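Local structure of Rho guanine nucleotide exchange factor TIAM2 (Mus musculus, 3A8P) at residues K20-L25 with A35-K40. The protein activates the GTPase Rac1 as a guanine nucleotide exchange factor, linking extracellular laminin signals to the cytoskeleton and neurite growth. Residues are numbered along the deposited sequence; the frame is centred on the assembly and turned at random.
Sequences KPLVTL and ARRKWK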
# COMPACT_ATOMS: atom_id res chain seq x y z
N LYS A 20 13.49 -3.49 8.86
CA LYS A 20 13.12 -2.60 9.94
C LYS A 20 11.64 -2.25 9.88
O LYS A 20 11.17 -1.66 8.91
CB LYS A 20 13.96 -1.33 9.86
CG LYS A 20 13.68 -0.30 10.94
CD LYS A 20 14.63 0.88 10.79
CE LYS A 20 14.45 1.91 11.88
NZ LYS A 20 15.52 2.95 11.83
N PRO A 21 10.88 -2.63 10.92
CA PRO A 21 9.45 -2.33 10.97
C PRO A 21 9.33 -0.82 11.19
O PRO A 21 10.11 -0.24 11.95
CB PRO A 21 8.97 -3.15 12.16
CG PRO A 21 10.16 -3.16 13.06
CD PRO A 21 11.30 -3.40 12.11
N LEU A 22 8.36 -0.19 10.53
CA LEU A 22 8.19 1.25 10.64
C LEU A 22 6.87 1.73 11.24
O LEU A 22 6.85 2.59 12.12
CB LEU A 22 8.38 1.90 9.26
CG LEU A 22 8.31 3.42 9.18
CD1 LEU A 22 9.41 4.02 10.05
CD2 LEU A 22 8.47 3.87 7.74
N VAL A 23 5.77 1.18 10.74
CA VAL A 23 4.45 1.58 11.22
C VAL A 23 3.60 0.35 11.50
O VAL A 23 3.71 -0.67 10.82
CB VAL A 23 3.72 2.44 10.16
CG1 VAL A 23 2.31 2.78 10.65
CG2 VAL A 23 4.51 3.72 9.88
N THR A 24 2.74 0.46 12.51
CA THR A 24 1.84 -0.64 12.86
C THR A 24 0.48 -0.10 13.29
O THR A 24 0.36 1.04 13.74
CB THR A 24 2.42 -1.51 14.00
OG1 THR A 24 1.56 -2.63 14.20
CG2 THR A 24 2.51 -0.71 15.30
N LEU A 25 -0.55 -0.92 13.14
CA LEU A 25 -1.91 -0.55 13.50
C LEU A 25 -2.23 -1.01 14.92
O LEU A 25 -2.37 -2.20 15.17
CB LEU A 25 -2.88 -1.19 12.50
CG LEU A 25 -4.37 -0.84 12.60
CD1 LEU A 25 -4.57 0.64 12.35
CD2 LEU A 25 -5.13 -1.66 11.57
N ALA A 35 7.93 1.19 18.09
CA ALA A 35 8.93 1.62 19.06
C ALA A 35 10.11 0.66 19.15
O ALA A 35 9.94 -0.56 19.03
CB ALA A 35 8.28 1.77 20.43
N ARG A 36 11.30 1.22 19.35
CA ARG A 36 12.53 0.43 19.48
C ARG A 36 12.93 -0.24 18.16
O ARG A 36 13.68 -1.22 18.13
CB ARG A 36 12.36 -0.58 20.63
CG ARG A 36 12.70 -2.06 20.38
CD ARG A 36 11.63 -2.77 19.55
NE ARG A 36 11.71 -4.23 19.68
CZ ARG A 36 12.76 -4.97 19.36
NH1 ARG A 36 12.72 -6.29 19.51
NH2 ARG A 36 13.87 -4.40 18.88
N ARG A 37 12.45 0.31 17.05
CA ARG A 37 12.75 -0.23 15.74
C ARG A 37 14.21 -0.01 15.34
O ARG A 37 14.75 1.08 15.53
CB ARG A 37 11.82 0.38 14.68
CG ARG A 37 11.98 1.88 14.49
CD ARG A 37 10.96 2.42 13.49
NE ARG A 37 11.21 3.82 13.14
CZ ARG A 37 11.14 4.84 13.99
NH1 ARG A 37 10.82 4.64 15.26
NH2 ARG A 37 11.39 6.07 13.56
N LYS A 38 14.84 -1.05 14.80
CA LYS A 38 16.23 -0.99 14.36
C LYS A 38 16.48 -1.95 13.19
O LYS A 38 15.69 -2.87 12.97
CB LYS A 38 17.17 -1.31 15.53
CG LYS A 38 16.84 -2.60 16.26
CD LYS A 38 17.75 -2.77 17.47
CE LYS A 38 17.37 -3.99 18.29
NZ LYS A 38 18.26 -4.14 19.48
N TRP A 39 17.56 -1.73 12.45
CA TRP A 39 17.88 -2.57 11.29
C TRP A 39 18.53 -3.90 11.65
O TRP A 39 19.57 -3.94 12.30
CB TRP A 39 18.81 -1.84 10.31
CG TRP A 39 18.26 -0.60 9.62
CD1 TRP A 39 18.54 0.70 9.93
CD2 TRP A 39 17.44 -0.56 8.44
NE1 TRP A 39 17.95 1.55 9.02
CE2 TRP A 39 17.27 0.80 8.10
CE3 TRP A 39 16.84 -1.54 7.64
CZ2 TRP A 39 16.52 1.21 6.98
CZ3 TRP A 39 16.09 -1.13 6.53
CH2 TRP A 39 15.94 0.23 6.21
N LYS A 40 17.92 -4.99 11.20
CA LYS A 40 18.47 -6.32 11.43
C LYS A 40 18.56 -6.98 10.06
O LYS A 40 17.70 -6.77 9.21
CB LYS A 40 17.55 -7.14 12.34
CG LYS A 40 17.37 -6.56 13.73
CD LYS A 40 16.36 -7.36 14.53
CE LYS A 40 16.11 -6.72 15.89
NZ LYS A 40 15.06 -7.47 16.64
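CB and CD of Lys20 lie over one face of the Trp39 indole, the two side chains crossing at about a right angle. CD of Lys20 makes the CH-pi contact: it stands 3.7 Å from the centroid of the five-membered ring and 8° off the normal. CB rests above the six-membered part, 3.6 Å from Trp39 CE3. CG anti to the backbone N (chi1 180°) and a fully extended chain beyond it carry the aliphatic run across the ring, so that NZ ends 4.0 Å from Trp39 NE1. The Trp39 side chain also touches Leu103 of strand 101-105. With an alanine in place of Trp39, the Lys20 chain would probably lose the surface it lies on and be freer to swing, leaving a gap beside Leu103.

The contact sits at the surface of the PH domain of the PHCCEx module, between strand 11-26 of its sheet and residues 35-39, the loop that links strand 30-33 to strand 40-47. Strand 11-26 carries a classic beta bulge here, Leu22 and Val23 both facing Val101.

Arg37 makes a second set of van der Waals contacts. Its CG meets Lys20 CE at 3.6 Å, and its CD packs against Pro21 O at 3.2 Å, with the same oxygen at the edge of the guanidinium, near its plane. CD1 of Leu22 approaches that group obliquely, 3.6 Å from Arg37 NE. NH1 hydrogen-bonds back to Val34 O, which helps fix the guanidinium.

As for charge, Lys20 NZ and Arg37 NE sit 4.6 Å apart, a like-charged pair that probably adds to the positive potential of this surface.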